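Beta-L-arabinobiosidase (Bacteroides thetaiotaomicron, PDB 5MQR) probably hydrolyses glycosidic bonds in plant pectin, joining sialidase-like modules and an MGH1-like glycoside hydrolase domain in a single chain. Local coordinates at residues 959-962 with 966-969; 977-982 with 1022-1027; 858-863 with 870-875; 718-723 with 758-763. One frame throughout, in Å; residues are numbered along the deposited sequence.

Contact 1: residues 959-962 with 966-969; sequences ANFM and PQTV
The ring of Phe961 and the amide-bearing chain of Gln967 meet at about a right angle, with Gln967 CB over one face of the ring, 4.1 Å from Phe961 CZ. The carboxamide beyond it is turned 48° from the plane of the ring, so the two flat groups are inclined and do not stack. Gln967 CG lies over the same face near the CE2 side of the rim, modelled too close for its exact position to be trusted, but the broad arrangement, an aliphatic stem laid over an aromatic ring, is clear. Phe961 gets there because its CG lies anti to the backbone N (chi1 -177°), which extends the ring off the helix towards the loop. Trp907 stacks on Phe961, and Trp892 meets it edge-to-face.

Polar atoms complete the join. A water donates to Met962 O at 2.6 Å and accepts from Gln967 NE2 at 3.0 Å, tying the last turns of the helix to the loop without a direct bond. At the other end of the amide, Gln967 OE1 accepts from Leu970 N and, weakly, from Val969 N, which fixes the rotation of the carboxamide. Met962, a selenomethionine, adds a loose van der Waals touch, its CG 4.0 Å from Gln967 NE2.

A serine in place of Phe961 would probably leave the Gln967 stem without its aromatic support and Trp907 without its stacking partner.

The contact spans the turn between helix 948-964 and helix 972-985: Phe961 also rests on Glu904 of helix 901-904, and Met962 reaches Asp972 and Tyr975 of the next helix.

Contact 2: residues 977-982 with 1022-1027; sequences RQMELY and NDLMIT
Behind the face where Leu1024 meets Met979, the carbonyl oxygen Asp1023 O is gripped twice by a single residue: Thr1027 OG1 donates to it at 2.6 Å and Thr1027 N at 2.9 Å, from opposite faces of the carbonyl plane. The hydroxyl bond thus doubles the ordinary helical one, at a place where the helix widens into a pi-type turn. A second polar link lies on the other helix, where Arg977 NH1 forms a salt bridge with Glu980 OE1 at 2.8 Å; the carboxylate is met from above its plane, while the oxygen sits close to the plane of the guanidinium.

Neither link crosses the interface, which is wholly apolar. Met979, a selenomethionine, is bent at chi2 (-75°) and chi3 (-71°), and this double bend curls its methyl into the angle between two residues of the facing helix. There Met979 CE lies 3.7 Å from Leu1024 CB and 3.6 Å from the selenium of Met1025, SE, so one methyl group touches two side chains. One turn further along, Leu1024 CD1 meets the edge of the Tyr982 ring, near its plane, at 3.8 Å from Tyr982 CE2. The phenol end of that ring is anchored separately, Tyr982 OH bonding to Thr1020 O and Arg675 NH1.

Leu955 and Thr956 of helix 948-964 flank the same side chains. The axes of the two helical segments run roughly antiparallel, 151° between their directions, and stay 11.9 Å apart, a wide spacing filled by the two selenomethionines, Leu1024 and the Tyr982 ring; such antiparallel helix packing is consistent with the alpha-helical barrel of six-hairpin glycosidases.

Contact 3: residues 858-863 with 870-875; sequences SLVEND and QFFETM
Apolar contact comes first: Val860 CG1 meets Phe872 CE1 at 3.8 Å, the two side chains crossing at about a right angle. The branch that touches is the one placed anti to the backbone N (chi1 171°), and it comes to the CD1-CE1 side of the ring.

A second kind of contact sets carbon against a backbone oxygen. Val860 O lies in the plane of the Phe872 ring, at its edge, 3.7 Å from CE1, a placement in which the weakly positive ring rim may favour the carbonyl oxygen. Glu861 CA approaches the same edge. Further on, the methyl of Met875, a selenomethionine, comes within 3.0 Å of Asp863 O, measured from CE. Bends at chi2 (54°) and chi3 (63°) curl the chain so that CE, rather than SE, makes this tight approach.

Two aromatic neighbours also meet the ring: Trp865 edge-to-face, and Tyr903 at a shallow angle.

The segments are the last turns of helix 843-864 and the returning arm of the small hairpin that follows, formed by strands 865-866 and 871-872. A G1 beta bulge, with Gln870 and Phe871 both facing Asn866, interrupts the pairing of the hairpin at the start of its second arm, and Val860 also touches Asn823 of helix 820-839.

Contact 4: residues 718-723 with 758-763; sequences ESRWLR and VLARYM
Arg720 reaches from a type I beta turn, Ser719 to Leu722, to the backbone of helix 754-765. Its NH1 donates to Ala760 O at 2.8 Å with an N-H...O angle of 154°. The oxygen lies at the edge of the guanidinium, almost exactly in its plane, yet seen from the acceptor the donor stands above the carbonyl plane, 51° out of it and off any lone pair. Ala760 CB sits 3.4 Å from the same NH1. Nearer the root, Arg720 CB packs on Arg761 CG at 3.8 Å.

The geometry follows from the torsions: CG lies between the backbone N and the carbonyl carbon (chi1 69°), and the chain then runs extended to NE. Trp721 steadies this reach, its CZ2 lying 3.8 Å above one face of the Arg720 guanidinium, offset toward the rim. In the next shell Arg720 NH2 makes a salt bridge with Asp1023 OD1, which also accepts from Trp721 NE1, so one carboxylate oxygen holds both groups. A leucine in place of Arg720 would probably leave Asp1023 without this charged mate and cut the direct bond from the turn to the Ala760 carbonyl.

Arg761 is held in turn by salt bridges to Asp729 and Asp765. Between the two arginines a polar link remains: one water accepts from Arg761 NE at 2.9 Å and lies 2.7 Å from Arg720 O.

Along the chain the order is contact 4, contact 3, contact 1, contact 2, each closing before the next opens. Contacts 2 and 4, with centres 17 Å apart, touch directly: Glu718 OE1 lies 2.9 Å from Asp1023 N, and Trp721 packs on Ile1026 and Thr1027, so helix 1022-1029 belongs to both neighbourhoods. Contacts 1 and 2, about 16 Å apart between centres, do not touch but are linked by the consecutive helices 948-964 and 972-985. Contact 3 lies 19 Å from contact 1 but 27 and 30 Å from contacts 2 and 4, between centres. Together, local joins beside a helix end (contacts 1 and 3) and contacts between segments 35 to 40 residues apart (contacts 4 and 2) assemble one helical domain.

Contact 1: residues 959-962 with 966-969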
loop_
_atom_site.group_PDB
_atom_site.type_symbol
_atom_site.label_atom_id
_atom_site.label_comp_id
_atom_site.label_asym_id
_atom_site.label_seq_id
_atom_site.Cartn_x
_atom_site.Cartn_y
_atom_site.Cartn_z
ATOM N N ALA A 959 -19.457 -3.408 21.432
ATOM C CA ALA A 959 -18.068 -3.598 21.036
ATOM C C ALA A 959 -17.212 -4.087 22.193
ATOM O O ALA A 959 -16.397 -4.977 22.001
ATOM C CB ALA A 959 -17.488 -2.310 20.457
ATOM N N ASN A 960 -17.387 -3.505 23.386
ATOM C CA ASN A 960 -16.620 -3.955 24.553
ATOM C C ASN A 960 -16.900 -5.416 24.840
ATOM O O ASN A 960 -15.985 -6.202 25.072
ATOM C CB ASN A 960 -16.953 -3.126 25.794
ATOM C CG ASN A 960 -16.322 -1.749 25.779
ATOM O OD1 ASN A 960 -15.402 -1.452 25.009
ATOM N ND2 ASN A 960 -16.807 -0.898 26.665
ATOM N N PHE A 961 -18.186 -5.745 24.831
ATOM C CA PHE A 961 -18.655 -7.095 25.060
ATOM C C PHE A 961 -18.034 -8.036 24.045
ATOM O O PHE A 961 -17.512 -9.074 24.422
ATOM C CB PHE A 961 -20.168 -7.145 24.939
ATOM C CG PHE A 961 -20.765 -8.489 25.234
ATOM C CD1 PHE A 961 -20.643 -9.064 26.509
ATOM C CD2 PHE A 961 -21.541 -9.153 24.262
ATOM C CE1 PHE A 961 -21.236 -10.281 26.776
ATOM C CE2 PHE A 961 -22.139 -10.367 24.541
ATOM C CZ PHE A 961 -21.972 -10.933 25.784
HETATM N N MSE A 962 -18.051 -7.647 22.775
HETATM C CA MSE A 962 -17.512 -8.513 21.720
HETATM C C MSE A 962 -16.007 -8.635 21.755
HETATM O O MSE A 962 -15.455 -9.690 21.409
HETATM C CB MSE A 962 -17.985 -8.024 20.370
HETATM C CG MSE A 962 -19.470 -8.341 20.231
HETATM SE SE MSE A 962 -20.174 -7.580 18.559
HETATM C CE MSE A 962 -19.423 -8.953 17.372
ATOM N N PRO A 966 -15.817 -13.651 26.545
ATOM C CA PRO A 966 -15.984 -14.873 25.762
ATOM C C PRO A 966 -17.479 -15.094 25.568
ATOM O O PRO A 966 -18.215 -15.315 26.511
ATOM C CB PRO A 966 -15.359 -15.956 26.647
ATOM C CG PRO A 966 -15.575 -15.457 28.049
ATOM C CD PRO A 966 -15.654 -13.942 27.983
ATOM N N GLN A 967 -17.910 -15.051 24.337
ATOM C CA GLN A 967 -19.232 -14.600 24.031
ATOM C C GLN A 967 -19.666 -15.294 22.768
ATOM O O GLN A 967 -18.936 -15.289 21.804
ATOM C CB GLN A 967 -19.059 -13.105 23.831
ATOM C CG GLN A 967 -20.238 -12.322 23.403
ATOM C CD GLN A 967 -20.572 -12.455 21.951
ATOM O OE1 GLN A 967 -21.698 -12.773 21.640
ATOM N NE2 GLN A 967 -19.621 -12.204 21.064
ATOM N N THR A 968 -20.842 -15.902 22.770
ATOM C CA THR A 968 -21.322 -16.663 21.601
ATOM C C THR A 968 -22.675 -16.160 21.069
ATOM O O THR A 968 -23.259 -16.791 20.190
ATOM C CB THR A 968 -21.450 -18.169 21.943
ATOM O OG1 THR A 968 -22.284 -18.303 23.095
ATOM C CG2 THR A 968 -20.067 -18.795 22.242
ATOM N N VAL A 969 -23.153 -15.025 21.565
ATOM C CA VAL A 969 -24.472 -14.521 21.198
ATOM C C VAL A 969 -24.467 -13.635 19.925
ATOM O O VAL A 969 -25.365 -13.727 19.102
ATOM C CB VAL A 969 -25.109 -13.818 22.420
ATOM C CG1 VAL A 969 -26.314 -12.971 22.041
ATOM C CG2 VAL A 969 -25.526 -14.869 23.443
HETATM O O HOH W 1 -16.673 -11.855 20.576
#

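Contact 2: residues 977-982 with 1022-1027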
loop_
_atom_site.group_PDB
_atom_site.type_symbol
_atom_site.label_atom_id
_atom_site.label_comp_id
_atom_site.label_asym_id
_atom_site.label_seq_id
_atom_site.Cartn_x
_atom_site.Cartn_y
_atom_site.Cartn_z
ATOM N N ARG A 977 -24.403 -4.589 11.043
ATOM C CA ARG A 977 -25.755 -4.255 10.622
ATOM C C ARG A 977 -26.311 -3.081 11.429
ATOM O O ARG A 977 -26.952 -2.204 10.866
ATOM C CB ARG A 977 -26.673 -5.489 10.704
ATOM C CG ARG A 977 -28.109 -5.301 10.217
ATOM C CD ARG A 977 -28.155 -4.758 8.778
ATOM N NE ARG A 977 -29.530 -4.559 8.317
ATOM C CZ ARG A 977 -29.909 -3.773 7.300
ATOM N NH1 ARG A 977 -29.034 -3.063 6.581
ATOM N NH2 ARG A 977 -31.206 -3.685 7.000
ATOM N N GLN A 978 -26.036 -3.038 12.726
ATOM C CA GLN A 978 -26.516 -1.931 13.558
ATOM C C GLN A 978 -25.762 -0.640 13.263
ATOM O O GLN A 978 -26.365 0.426 13.296
ATOM C CB GLN A 978 -26.457 -2.266 15.052
ATOM C CG GLN A 978 -27.549 -3.223 15.500
ATOM C CD GLN A 978 -28.953 -2.722 15.145
ATOM O OE1 GLN A 978 -29.217 -1.534 15.202
ATOM N NE2 GLN A 978 -29.836 -3.621 14.767
HETATM N N MSE A 979 -24.467 -0.738 12.956
HETATM C CA MSE A 979 -23.732 0.418 12.470
HETATM C C MSE A 979 -24.268 0.892 11.137
HETATM O O MSE A 979 -24.355 2.091 10.921
HETATM C CB MSE A 979 -22.229 0.153 12.364
HETATM C CG MSE A 979 -21.581 0.014 13.732
HETATM SE SE MSE A 979 -21.390 1.767 14.593
HETATM C CE MSE A 979 -19.954 2.538 13.470
ATOM N N GLU A 980 -24.637 -0.026 10.248
ATOM C CA GLU A 980 -25.223 0.325 8.961
ATOM C C GLU A 980 -26.564 1.080 9.098
ATOM O O GLU A 980 -26.815 2.080 8.406
ATOM C CB GLU A 980 -25.405 -0.936 8.104
ATOM C CG GLU A 980 -25.887 -0.660 6.686
ATOM C CD GLU A 980 -25.702 -1.851 5.750
ATOM O OE1 GLU A 980 -26.275 -2.905 6.047
ATOM O OE2 GLU A 980 -24.985 -1.739 4.725
ATOM N N LEU A 981 -27.422 0.591 9.985
ATOM C CA LEU A 981 -28.692 1.246 10.280
ATOM C C LEU A 981 -28.482 2.633 10.927
ATOM O O LEU A 981 -29.206 3.574 10.613
ATOM C CB LEU A 981 -29.560 0.358 11.180
ATOM C CG LEU A 981 -30.072 -0.953 10.570
ATOM C CD1 LEU A 981 -30.909 -1.793 11.562
ATOM C CD2 LEU A 981 -30.885 -0.677 9.312
ATOM N N TYR A 982 -27.495 2.764 11.809
ATOM C CA TYR A 982 -27.155 4.065 12.370
ATOM C C TYR A 982 -26.754 5.028 11.225
ATOM O O TYR A 982 -27.202 6.186 11.162
ATOM C CB TYR A 982 -26.035 3.914 13.400
ATOM C CG TYR A 982 -25.681 5.142 14.225
ATOM C CD1 TYR A 982 -26.535 6.251 14.332
ATOM C CD2 TYR A 982 -24.497 5.177 14.933
ATOM C CE1 TYR A 982 -26.194 7.353 15.103
ATOM C CE2 TYR A 982 -24.151 6.266 15.715
ATOM C CZ TYR A 982 -24.996 7.356 15.790
ATOM O OH TYR A 982 -24.630 8.431 16.572
ATOM N N ASN A 1022 -17.819 8.499 14.953
ATOM C CA ASN A 1022 -16.507 8.174 14.502
ATOM C C ASN A 1022 -15.673 7.471 15.555
ATOM O O ASN A 1022 -14.737 6.727 15.207
ATOM C CB ASN A 1022 -15.845 9.418 13.958
ATOM C CG ASN A 1022 -16.369 9.786 12.579
ATOM O OD1 ASN A 1022 -16.728 8.908 11.785
ATOM N ND2 ASN A 1022 -16.354 11.071 12.259
ATOM N N ASP A 1023 -16.005 7.643 16.830
ATOM C CA ASP A 1023 -15.357 6.845 17.842
ATOM C C ASP A 1023 -15.706 5.389 17.661
ATOM O O ASP A 1023 -14.888 4.514 17.917
ATOM C CB ASP A 1023 -15.711 7.275 19.247
ATOM C CG ASP A 1023 -14.967 6.468 20.282
ATOM O OD1 ASP A 1023 -13.706 6.411 20.222
ATOM O OD2 ASP A 1023 -15.638 5.835 21.108
ATOM N N LEU A 1024 -16.936 5.144 17.226
ATOM C CA LEU A 1024 -17.434 3.782 16.967
ATOM C C LEU A 1024 -16.779 3.218 15.712
ATOM O O LEU A 1024 -16.426 2.041 15.671
ATOM C CB LEU A 1024 -18.954 3.763 16.780
ATOM C CG LEU A 1024 -19.812 4.508 17.805
ATOM C CD1 LEU A 1024 -21.262 4.492 17.348
ATOM C CD2 LEU A 1024 -19.675 3.895 19.200
HETATM N N MSE A 1025 -16.632 4.059 14.691
HETATM C CA MSE A 1025 -15.967 3.656 13.457
HETATM C C MSE A 1025 -14.540 3.217 13.747
HETATM O O MSE A 1025 -14.121 2.158 13.321
HETATM C CB MSE A 1025 -15.975 4.782 12.428
HETATM C CG MSE A 1025 -17.361 5.199 11.939
HETATM SE SE MSE A 1025 -18.052 3.851 10.686
HETATM C CE MSE A 1025 -16.903 4.455 9.196
ATOM N N ILE A 1026 -13.820 4.020 14.522
ATOM C CA ILE A 1026 -12.415 3.807 14.803
ATOM C C ILE A 1026 -12.166 2.656 15.781
ATOM O O ILE A 1026 -11.260 1.827 15.558
ATOM C CB ILE A 1026 -11.778 5.104 15.320
ATOM C CG1 ILE A 1026 -11.770 6.150 14.202
ATOM C CG2 ILE A 1026 -10.347 4.870 15.810
ATOM C CD1 ILE A 1026 -11.461 7.566 14.666
ATOM N N THR A 1027 -12.941 2.592 16.859
ATOM C CA THR A 1027 -12.673 1.609 17.912
ATOM C C THR A 1027 -13.462 0.314 17.807
ATOM O O THR A 1027 -13.079 -0.665 18.446
ATOM C CB THR A 1027 -12.887 2.171 19.343
ATOM O OG1 THR A 1027 -14.259 2.524 19.525
ATOM C CG2 THR A 1027 -12.014 3.364 19.585
#

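Contact 3: residues 858-863 with 870-875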
loop_
_atom_site.group_PDB
_atom_site.type_symbol
_atom_site.label_atom_id
_atom_site.label_comp_id
_atom_site.label_asym_id
_atom_site.label_seq_id
_atom_site.Cartn_x
_atom_site.Cartn_y
_atom_site.Cartn_z
ATOM N N SER A 858 -20.353 -4.811 42.544
ATOM C CA SER A 858 -21.185 -5.726 43.335
ATOM C C SER A 858 -22.621 -5.273 43.475
ATOM O O SER A 858 -23.528 -6.073 43.293
ATOM C CB SER A 858 -20.603 -5.980 44.719
ATOM O OG SER A 858 -19.711 -7.057 44.599
ATOM N N LEU A 859 -22.827 -3.998 43.772
ATOM C CA LEU A 859 -24.189 -3.473 43.903
ATOM C C LEU A 859 -24.955 -3.548 42.588
ATOM O O LEU A 859 -26.109 -3.933 42.593
ATOM C CB LEU A 859 -24.204 -2.045 44.431
ATOM C CG LEU A 859 -23.829 -1.894 45.907
ATOM C CD1 LEU A 859 -23.601 -0.427 46.231
ATOM C CD2 LEU A 859 -24.904 -2.461 46.819
ATOM N N VAL A 860 -24.324 -3.231 41.462
ATOM C CA VAL A 860 -25.033 -3.325 40.193
ATOM C C VAL A 860 -25.407 -4.777 39.901
ATOM O O VAL A 860 -26.537 -5.057 39.499
ATOM C CB VAL A 860 -24.246 -2.699 39.017
ATOM C CG1 VAL A 860 -24.914 -3.008 37.678
ATOM C CG2 VAL A 860 -24.163 -1.199 39.201
ATOM N N GLU A 861 -24.459 -5.686 40.098
ATOM C CA GLU A 861 -24.662 -7.098 39.750
ATOM C C GLU A 861 -25.705 -7.776 40.625
ATOM O O GLU A 861 -26.516 -8.569 40.127
ATOM C CB GLU A 861 -23.354 -7.872 39.827
ATOM C CG GLU A 861 -22.407 -7.554 38.682
ATOM C CD GLU A 861 -21.184 -8.453 38.677
ATOM O OE1 GLU A 861 -20.723 -8.849 39.760
ATOM O OE2 GLU A 861 -20.687 -8.765 37.580
ATOM N N ASN A 862 -25.672 -7.464 41.918
ATOM C CA ASN A 862 -26.609 -8.044 42.874
ATOM C C ASN A 862 -27.971 -7.366 42.864
ATOM O O ASN A 862 -28.982 -8.045 42.955
ATOM C CB ASN A 862 -26.020 -8.032 44.298
ATOM C CG ASN A 862 -24.820 -8.976 44.454
ATOM O OD1 ASN A 862 -24.648 -9.954 43.707
ATOM N ND2 ASN A 862 -23.979 -8.680 45.430
ATOM N N ASP A 863 -28.003 -6.040 42.753
ATOM C CA ASP A 863 -29.235 -5.281 42.945
ATOM C C ASP A 863 -29.927 -4.848 41.658
ATOM O O ASP A 863 -31.140 -4.694 41.668
ATOM C CB ASP A 863 -28.979 -4.034 43.793
ATOM C CG ASP A 863 -28.555 -4.349 45.212
ATOM O OD1 ASP A 863 -28.319 -5.517 45.563
ATOM O OD2 ASP A 863 -28.481 -3.412 46.009
ATOM N N GLN A 870 -33.653 -11.364 33.143
ATOM C CA GLN A 870 -32.252 -11.539 32.751
ATOM C C GLN A 870 -31.764 -10.309 31.981
ATOM O O GLN A 870 -31.517 -10.338 30.781
ATOM C CB GLN A 870 -32.051 -12.854 31.987
ATOM C CG GLN A 870 -32.540 -14.066 32.761
ATOM C CD GLN A 870 -32.298 -15.350 32.014
ATOM O OE1 GLN A 870 -31.158 -15.786 31.832
ATOM N NE2 GLN A 870 -33.371 -15.967 31.570
ATOM N N PHE A 871 -31.648 -9.218 32.718
ATOM C CA PHE A 871 -31.374 -7.910 32.148
ATOM C C PHE A 871 -31.155 -6.898 33.284
ATOM O O PHE A 871 -31.835 -6.959 34.326
ATOM C CB PHE A 871 -32.560 -7.460 31.279
ATOM C CG PHE A 871 -32.179 -6.522 30.195
ATOM C CD1 PHE A 871 -31.631 -7.001 29.008
ATOM C CD2 PHE A 871 -32.325 -5.160 30.364
ATOM C CE1 PHE A 871 -31.248 -6.127 28.000
ATOM C CE2 PHE A 871 -31.948 -4.282 29.359
ATOM C CZ PHE A 871 -31.409 -4.767 28.177
ATOM N N PHE A 872 -30.195 -5.996 33.094
ATOM C CA PHE A 872 -29.935 -4.937 34.057
ATOM C C PHE A 872 -30.987 -3.875 33.903
ATOM O O PHE A 872 -31.211 -3.385 32.805
ATOM C CB PHE A 872 -28.564 -4.296 33.852
ATOM C CG PHE A 872 -27.426 -5.174 34.259
ATOM C CD1 PHE A 872 -27.155 -5.386 35.595
ATOM C CD2 PHE A 872 -26.610 -5.778 33.299
ATOM C CE1 PHE A 872 -26.103 -6.196 35.974
ATOM C CE2 PHE A 872 -25.540 -6.578 33.678
ATOM C CZ PHE A 872 -25.290 -6.787 35.022
ATOM N N GLU A 873 -31.625 -3.522 35.009
ATOM C CA GLU A 873 -32.762 -2.617 34.992
ATOM C C GLU A 873 -32.759 -1.696 36.212
ATOM O O GLU A 873 -32.137 -1.987 37.239
ATOM C CB GLU A 873 -34.068 -3.416 34.945
ATOM C CG GLU A 873 -34.226 -4.281 33.698
ATOM C CD GLU A 873 -35.540 -5.057 33.652
ATOM O OE1 GLU A 873 -36.400 -4.848 34.528
ATOM O OE2 GLU A 873 -35.715 -5.879 32.713
ATOM N N THR A 874 -33.468 -0.583 36.055
ATOM C CA THR A 874 -33.664 0.409 37.092
ATOM C C THR A 874 -34.354 -0.229 38.282
ATOM O O THR A 874 -35.237 -1.068 38.116
ATOM C CB THR A 874 -34.558 1.544 36.583
ATOM O OG1 THR A 874 -33.901 2.219 35.506
ATOM C CG2 THR A 874 -34.866 2.543 37.687
HETATM N N MSE A 875 -33.911 0.137 39.470
HETATM C CA MSE A 875 -34.520 -0.372 40.697
HETATM C C MSE A 875 -35.306 0.810 41.213
HETATM O O MSE A 875 -34.741 1.869 41.503
HETATM C CB MSE A 875 -33.364 -0.943 41.531
HETATM C CG MSE A 875 -33.694 -1.680 42.825
HETATM SE SE MSE A 875 -34.989 -3.172 42.609
HETATM C CE MSE A 875 -34.152 -4.471 41.449
#

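Contact 4: residues 718-723 with 758-763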
loop_
_atom_site.group_PDB
_atom_site.type_symbol
_atom_site.label_atom_id
_atom_site.label_comp_id
_atom_site.label_asym_id
_atom_site.label_seq_id
_atom_site.Cartn_x
_atom_site.Cartn_y
_atom_site.Cartn_z
ATOM N N GLU A 718 -15.448 11.129 21.226
ATOM C CA GLU A 718 -15.360 11.461 19.815
ATOM C C GLU A 718 -14.161 12.343 19.521
ATOM O O GLU A 718 -13.423 12.081 18.569
ATOM C CB GLU A 718 -16.612 12.164 19.320
ATOM C CG GLU A 718 -16.737 12.257 17.791
ATOM C CD GLU A 718 -17.401 11.035 17.162
ATOM O OE1 GLU A 718 -17.384 9.948 17.791
ATOM O OE2 GLU A 718 -17.957 11.163 16.042
ATOM N N SER A 719 -13.983 13.388 20.315
ATOM C CA SER A 719 -12.985 14.403 20.024
ATOM C C SER A 719 -11.561 13.973 20.327
ATOM O O SER A 719 -10.622 14.652 19.921
ATOM C CB SER A 719 -13.299 15.691 20.767
ATOM O OG SER A 719 -14.604 16.150 20.428
ATOM N N ARG A 720 -11.382 12.855 21.033
ATOM C CA ARG A 720 -10.034 12.409 21.401
ATOM C C ARG A 720 -9.188 12.043 20.180
ATOM O O ARG A 720 -7.970 11.975 20.300
ATOM C CB ARG A 720 -10.073 11.258 22.408
ATOM C CG ARG A 720 -10.608 9.943 21.849
ATOM C CD ARG A 720 -10.772 8.908 22.950
ATOM N NE ARG A 720 -11.551 7.751 22.491
ATOM C CZ ARG A 720 -11.471 6.515 22.997
ATOM N NH1 ARG A 720 -10.610 6.233 23.968
ATOM N NH2 ARG A 720 -12.239 5.539 22.501
ATOM N N TRP A 721 -9.834 11.832 19.023
ATOM C CA TRP A 721 -9.160 11.472 17.770
ATOM C C TRP A 721 -8.654 12.642 16.948
ATOM O O TRP A 721 -7.930 12.438 15.970
ATOM C CB TRP A 721 -10.071 10.575 16.909
ATOM C CG TRP A 721 -10.455 9.347 17.637
ATOM C CD1 TRP A 721 -11.654 9.102 18.238
ATOM C CD2 TRP A 721 -9.627 8.212 17.918
ATOM N NE1 TRP A 721 -11.635 7.878 18.843
ATOM C CE2 TRP A 721 -10.398 7.313 18.674
ATOM C CE3 TRP A 721 -8.305 7.865 17.602
ATOM C CZ2 TRP A 721 -9.904 6.097 19.123
ATOM C CZ3 TRP A 721 -7.811 6.653 18.048
ATOM C CH2 TRP A 721 -8.619 5.774 18.804
ATOM N N LEU A 722 -9.034 13.860 17.329
ATOM C CA LEU A 722 -8.581 15.060 16.649
ATOM C C LEU A 722 -7.105 15.257 16.943
ATOM O O LEU A 722 -6.680 15.201 18.094
ATOM C CB LEU A 722 -9.367 16.289 17.101
ATOM C CG LEU A 722 -10.874 16.289 16.893
ATOM C CD1 LEU A 722 -11.437 17.561 17.490
ATOM C CD2 LEU A 722 -11.261 16.127 15.431
ATOM N N ARG A 723 -6.332 15.535 15.901
ATOM C CA ARG A 723 -4.875 15.495 15.991
ATOM C C ARG A 723 -4.304 16.696 16.733
ATOM O O ARG A 723 -3.325 16.554 17.439
ATOM C CB ARG A 723 -4.255 15.386 14.589
ATOM C CG ARG A 723 -4.527 14.051 13.870
ATOM C CD ARG A 723 -3.907 14.042 12.470
ATOM N NE ARG A 723 -2.461 14.186 12.623
ATOM C CZ ARG A 723 -1.596 13.186 12.756
ATOM N NH1 ARG A 723 -1.994 11.911 12.693
ATOM N NH2 ARG A 723 -0.316 13.465 12.959
ATOM N N VAL A 758 -11.926 11.085 30.436
ATOM C CA VAL A 758 -10.586 11.666 30.484
ATOM C C VAL A 758 -9.490 10.587 30.417
ATOM O O VAL A 758 -8.497 10.776 29.702
ATOM C CB VAL A 758 -10.396 12.602 31.702
ATOM C CG1 VAL A 758 -8.921 12.926 31.941
ATOM C CG2 VAL A 758 -11.173 13.876 31.475
ATOM N N LEU A 759 -9.649 9.479 31.135
ATOM C CA LEU A 759 -8.733 8.368 30.967
ATOM C C LEU A 759 -8.789 7.809 29.508
ATOM O O LEU A 759 -7.733 7.529 28.917
ATOM C CB LEU A 759 -8.989 7.280 32.004
ATOM C CG LEU A 759 -8.052 6.067 31.946
ATOM C CD1 LEU A 759 -6.609 6.495 32.177
ATOM C CD2 LEU A 759 -8.477 5.004 32.946
ATOM N N ALA A 760 -9.986 7.704 28.917
ATOM C CA ALA A 760 -10.118 7.256 27.512
ATOM C C ALA A 760 -9.333 8.163 26.543
ATOM O O ALA A 760 -8.756 7.684 25.563
ATOM C CB ALA A 760 -11.577 7.207 27.097
ATOM N N ARG A 761 -9.323 9.471 26.826
ATOM C CA ARG A 761 -8.555 10.400 26.028
ATOM C C ARG A 761 -7.087 10.089 26.146
ATOM O O ARG A 761 -6.409 10.005 25.132
ATOM C CB ARG A 761 -8.784 11.854 26.417
ATOM C CG ARG A 761 -8.292 12.803 25.340
ATOM C CD ARG A 761 -7.870 14.134 25.889
ATOM N NE ARG A 761 -7.240 14.919 24.839
ATOM C CZ ARG A 761 -6.827 16.172 24.971
ATOM N NH1 ARG A 761 -6.969 16.818 26.110
ATOM N NH2 ARG A 761 -6.267 16.784 23.937
ATOM N N TYR A 762 -6.609 9.935 27.377
ATOM C CA TYR A 762 -5.223 9.560 27.632
ATOM C C TYR A 762 -4.795 8.270 26.915
ATOM O O TYR A 762 -3.706 8.213 26.362
ATOM C CB TYR A 762 -4.924 9.483 29.146
ATOM C CG TYR A 762 -3.578 8.883 29.440
ATOM C CD1 TYR A 762 -2.412 9.605 29.191
ATOM C CD2 TYR A 762 -3.459 7.564 29.921
ATOM C CE1 TYR A 762 -1.149 9.035 29.416
ATOM C CE2 TYR A 762 -2.217 6.994 30.161
ATOM C CZ TYR A 762 -1.066 7.739 29.907
ATOM O OH TYR A 762 0.154 7.199 30.150
HETATM N N MSE A 763 -5.653 7.270 26.893
HETATM C CA MSE A 763 -5.377 6.019 26.179
HETATM C C MSE A 763 -5.217 6.165 24.675
HETATM O O MSE A 763 -4.636 5.297 24.035
HETATM C CB MSE A 763 -6.473 4.988 26.451
HETATM C CG MSE A 763 -6.333 4.372 27.848
HETATM SE SE MSE A 763 -7.975 3.327 28.309
HETATM C CE MSE A 763 -7.122 1.580 28.219
HETATM O O HOH W 2 -6.857 13.399 22.344
#